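Local coordinates for protein probable dipeptidase (Pseudomonas aeruginosa, PDB 3B40) that probably acts as a metal-dependent dipeptidase of the membrane dipeptidase family (peptidase family M19), hydrolysing dipeptides, at residues H19-V31 with R57-G69. The protein carries 11 engineered substitutions. Residues are numbered along the deposited sequence; the frame is centred on the assembly and turned at random.
Sequences HERILSFDSRITV and RGRLSGAALAIFG. Engineered in segment 19-31: V31 (natural residue Ile). With CD (cadmium ion), chain B.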
# COMPACT_ATOMS: atom_id res chain seq x y z
N HIS A 19 -18.61 -1.67 -14.89
CA HIS A 19 -17.34 -2.38 -15.00
C HIS A 19 -17.14 -3.19 -16.27
O HIS A 19 -16.03 -3.70 -16.48
CB HIS A 19 -17.07 -3.24 -13.77
CG HIS A 19 -16.69 -2.44 -12.57
ND1 HIS A 19 -15.41 -1.97 -12.37
CD2 HIS A 19 -17.42 -2.01 -11.52
CE1 HIS A 19 -15.37 -1.31 -11.23
NE2 HIS A 19 -16.57 -1.31 -10.69
N GLU A 20 -18.18 -3.30 -17.10
CA GLU A 20 -18.04 -3.74 -18.50
C GLU A 20 -17.30 -2.69 -19.32
O GLU A 20 -16.77 -2.99 -20.41
CB GLU A 20 -19.43 -3.90 -19.15
CG GLU A 20 -20.16 -5.18 -18.77
CD GLU A 20 -21.56 -5.23 -19.38
OE1 GLU A 20 -21.88 -4.43 -20.29
OE2 GLU A 20 -22.34 -6.05 -18.96
N ARG A 21 -17.29 -1.46 -18.80
CA ARG A 21 -16.85 -0.31 -19.58
C ARG A 21 -15.64 0.42 -18.99
O ARG A 21 -14.86 0.96 -19.74
CB ARG A 21 -18.00 0.68 -19.76
CG ARG A 21 -19.05 0.20 -20.78
CD ARG A 21 -20.39 0.92 -20.68
NE ARG A 21 -21.29 0.27 -21.65
CZ ARG A 21 -21.99 -0.83 -21.41
NH1 ARG A 21 -22.71 -1.38 -22.38
NH2 ARG A 21 -21.99 -1.37 -20.19
N ILE A 22 -15.55 0.53 -17.66
CA ILE A 22 -14.52 1.41 -17.04
C ILE A 22 -13.29 0.62 -16.68
O ILE A 22 -13.36 -0.61 -16.56
CB ILE A 22 -15.03 2.21 -15.79
CG1 ILE A 22 -15.30 1.28 -14.58
CG2 ILE A 22 -16.24 3.05 -16.16
CD1 ILE A 22 -15.50 2.05 -13.21
N LEU A 23 -12.16 1.32 -16.58
CA LEU A 23 -10.91 0.77 -16.08
C LEU A 23 -10.93 0.82 -14.58
O LEU A 23 -11.46 1.78 -13.99
CB LEU A 23 -9.70 1.61 -16.51
CG LEU A 23 -9.45 1.90 -17.98
CD1 LEU A 23 -8.13 2.65 -18.16
CD2 LEU A 23 -9.46 0.58 -18.75
N SER A 24 -10.30 -0.18 -13.97
CA SER A 24 -10.20 -0.25 -12.53
C SER A 24 -8.72 -0.56 -12.21
O SER A 24 -8.05 -1.29 -12.93
CB SER A 24 -11.13 -1.32 -11.99
OG SER A 24 -11.02 -2.49 -12.75
N PHE A 25 -8.21 0.04 -11.14
CA PHE A 25 -6.80 -0.03 -10.83
C PHE A 25 -6.66 -0.03 -9.33
O PHE A 25 -7.29 0.77 -8.66
CB PHE A 25 -6.04 1.15 -11.44
CG PHE A 25 -4.59 1.22 -11.02
CD1 PHE A 25 -3.68 0.24 -11.41
CD2 PHE A 25 -4.15 2.25 -10.18
CE1 PHE A 25 -2.33 0.31 -11.01
CE2 PHE A 25 -2.79 2.33 -9.79
CZ PHE A 25 -1.89 1.35 -10.20
N ASP A 26 -5.86 -0.97 -8.82
CA ASP A 26 -5.62 -1.11 -7.38
C ASP A 26 -4.14 -0.81 -7.14
O ASP A 26 -3.27 -1.55 -7.59
CB ASP A 26 -5.99 -2.53 -6.96
CG ASP A 26 -5.78 -2.80 -5.46
OD1 ASP A 26 -5.00 -2.09 -4.78
OD2 ASP A 26 -6.40 -3.75 -4.96
N SER A 27 -3.85 0.29 -6.45
CA SER A 27 -2.50 0.79 -6.33
C SER A 27 -1.65 0.04 -5.32
O SER A 27 -0.52 0.43 -5.07
CB SER A 27 -2.48 2.31 -6.02
OG SER A 27 -3.29 2.59 -4.89
N ARG A 28 -2.19 -1.03 -4.73
CA ARG A 28 -1.40 -1.77 -3.73
C ARG A 28 -1.85 -3.23 -3.49
O ARG A 28 -2.77 -3.50 -2.73
CB ARG A 28 -1.32 -0.97 -2.41
CG ARG A 28 -0.60 -1.69 -1.28
CD ARG A 28 0.90 -1.59 -1.43
NE ARG A 28 1.56 -2.19 -0.27
CZ ARG A 28 2.54 -3.08 -0.34
NH1 ARG A 28 3.00 -3.50 -1.53
NH2 ARG A 28 3.05 -3.56 0.79
N ILE A 29 -1.18 -4.13 -4.19
CA ILE A 29 -1.27 -5.57 -3.96
C ILE A 29 0.15 -6.14 -3.84
O ILE A 29 1.06 -5.79 -4.59
CB ILE A 29 -2.06 -6.31 -5.09
CG1 ILE A 29 -3.44 -5.68 -5.26
CG2 ILE A 29 -2.15 -7.87 -4.80
CD1 ILE A 29 -4.30 -6.27 -6.38
N THR A 30 0.32 -6.97 -2.83
CA THR A 30 1.62 -7.56 -2.56
C THR A 30 1.78 -8.79 -3.41
O THR A 30 0.81 -9.54 -3.63
CB THR A 30 1.77 -7.91 -1.06
OG1 THR A 30 1.89 -6.71 -0.33
CG2 THR A 30 3.01 -8.79 -0.78
N VAL A 31 3.00 -8.99 -3.91
CA VAL A 31 3.39 -10.24 -4.59
C VAL A 31 3.98 -11.21 -3.54
O VAL A 31 5.04 -10.93 -2.95
CB VAL A 31 4.47 -9.96 -5.69
CG1 VAL A 31 4.81 -11.25 -6.50
CG2 VAL A 31 4.07 -8.81 -6.61
N ARG A 57 -13.01 -12.20 -13.31
CA ARG A 57 -14.34 -12.23 -12.71
C ARG A 57 -14.78 -10.85 -12.22
O ARG A 57 -15.92 -10.44 -12.44
CB ARG A 57 -14.36 -13.16 -11.50
CG ARG A 57 -15.24 -14.39 -11.65
CD ARG A 57 -15.49 -15.03 -10.28
NE ARG A 57 -14.30 -15.68 -9.73
CZ ARG A 57 -13.98 -15.68 -8.43
NH1 ARG A 57 -14.74 -15.06 -7.54
NH2 ARG A 57 -12.90 -16.30 -8.01
N GLY A 58 -13.88 -10.17 -11.52
CA GLY A 58 -14.19 -8.86 -10.99
C GLY A 58 -14.09 -7.80 -12.05
O GLY A 58 -14.63 -6.72 -11.87
N ARG A 59 -13.38 -8.09 -13.15
CA ARG A 59 -13.08 -7.06 -14.18
C ARG A 59 -12.05 -6.01 -13.71
O ARG A 59 -12.10 -4.87 -14.15
CB ARG A 59 -14.36 -6.32 -14.67
CG ARG A 59 -15.51 -7.21 -15.16
CD ARG A 59 -15.09 -8.09 -16.34
NE ARG A 59 -14.53 -7.34 -17.47
CZ ARG A 59 -15.22 -6.95 -18.56
NH1 ARG A 59 -14.58 -6.29 -19.51
NH2 ARG A 59 -16.52 -7.23 -18.72
N LEU A 60 -11.15 -6.40 -12.80
CA LEU A 60 -10.01 -5.54 -12.43
C LEU A 60 -9.09 -5.44 -13.62
O LEU A 60 -8.62 -6.46 -14.10
CB LEU A 60 -9.23 -6.18 -11.27
CG LEU A 60 -8.10 -5.29 -10.71
CD1 LEU A 60 -8.59 -3.93 -10.23
CD2 LEU A 60 -7.33 -6.01 -9.59
N SER A 61 -8.82 -4.22 -14.09
CA SER A 61 -7.98 -4.03 -15.27
C SER A 61 -6.49 -4.19 -14.96
O SER A 61 -5.71 -4.63 -15.81
CB SER A 61 -8.21 -2.64 -15.90
OG SER A 61 -9.60 -2.39 -16.03
N GLY A 62 -6.10 -3.78 -13.76
CA GLY A 62 -4.68 -3.87 -13.43
C GLY A 62 -4.40 -3.45 -12.00
O GLY A 62 -5.33 -3.12 -11.26
N ALA A 63 -3.13 -3.52 -11.60
CA ALA A 63 -2.74 -3.26 -10.21
C ALA A 63 -1.27 -2.92 -10.13
O ALA A 63 -0.48 -3.35 -10.98
CB ALA A 63 -3.01 -4.48 -9.34
N ALA A 64 -0.88 -2.17 -9.08
CA ALA A 64 0.53 -1.88 -8.86
C ALA A 64 1.07 -2.98 -7.95
O ALA A 64 0.60 -3.15 -6.83
CB ALA A 64 0.74 -0.48 -8.27
N LEU A 65 2.02 -3.76 -8.48
CA LEU A 65 2.68 -4.83 -7.74
C LEU A 65 4.12 -4.44 -7.47
O LEU A 65 4.91 -4.20 -8.39
CB LEU A 65 2.64 -6.13 -8.55
CG LEU A 65 1.24 -6.48 -9.10
CD1 LEU A 65 1.33 -7.73 -9.96
CD2 LEU A 65 0.23 -6.70 -7.99
N ALA A 66 4.47 -4.45 -6.19
CA ALA A 66 5.69 -3.83 -5.74
C ALA A 66 6.85 -4.82 -5.69
O ALA A 66 6.71 -5.94 -5.20
CB ALA A 66 5.48 -3.22 -4.36
N ILE A 67 7.99 -4.36 -6.20
CA ILE A 67 9.29 -4.91 -5.90
C ILE A 67 9.59 -4.49 -4.47
O ILE A 67 9.83 -3.30 -4.19
CB ILE A 67 10.38 -4.29 -6.84
CG1 ILE A 67 10.05 -4.51 -8.34
CG2 ILE A 67 11.78 -4.77 -6.42
CD1 ILE A 67 9.74 -5.94 -8.82
N PHE A 68 9.57 -5.47 -3.58
CA PHE A 68 9.65 -5.20 -2.13
C PHE A 68 10.70 -6.11 -1.49
O PHE A 68 10.80 -7.30 -1.84
CB PHE A 68 8.28 -5.47 -1.49
CG PHE A 68 8.25 -5.31 0.01
CD1 PHE A 68 8.06 -4.07 0.58
CD2 PHE A 68 8.37 -6.43 0.86
CE1 PHE A 68 8.02 -3.90 1.97
CE2 PHE A 68 8.34 -6.27 2.26
CZ PHE A 68 8.17 -5.00 2.81
N GLY A 69 11.50 -5.53 -0.60
CA GLY A 69 12.27 -6.31 0.37
C GLY A 69 12.31 -5.54 1.68
O GLY A 69 12.12 -4.32 1.70
CD CD B . -24.16 -5.13 -20.42
O HOH W 1 -13.25 -2.37 -14.46
O HOH W 2 -16.74 -5.40 -21.49
O HOH W 3 2.16 -0.69 -5.12
O HOH W 4 5.08 -6.98 -3.37
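D26 and A63 pair in parallel where strands 25-29 and 62-68 run side by side: backbone bonds set the register of two neighbouring barrel strands, and side chains on both faces fill in around them. G62 O accepts from D26 N, and D26 O takes A64 N at 2.9 Å. On one face the F25 ring, its CG anti to the backbone N (chi1 173°), reaches along the neighbouring strand until CZ lies 3.7 Å from A64 CB. The D26 face packs I29 CD1 against A63 CB, also at 3.7 Å, while I29 and L65 lie side by side. An Asx turn, R28 N to D26 OD1, shapes the corner at S27; D26 OD2 is hydrogen-bonded to S358 OG. At the strand entrance two serines interlock: S24 N donates to S61 OG (3.1 Å, 161°), and S61 N returns a bond to S24 OG.

Toward solvent the fit loosens. R59, the C-prime residue of the Schellman motif ending helix 52-58, lays its guanidinium over H19 O, 3.9 Å above the plane, and reaches E20 O through a water. E20 itself chelates cadmium together with E17. Strand 25-29, helix 52-58 and strand 62-68 form the beta-alpha-beta unit characteristic of the TIM-barrel fold of M19 peptidases.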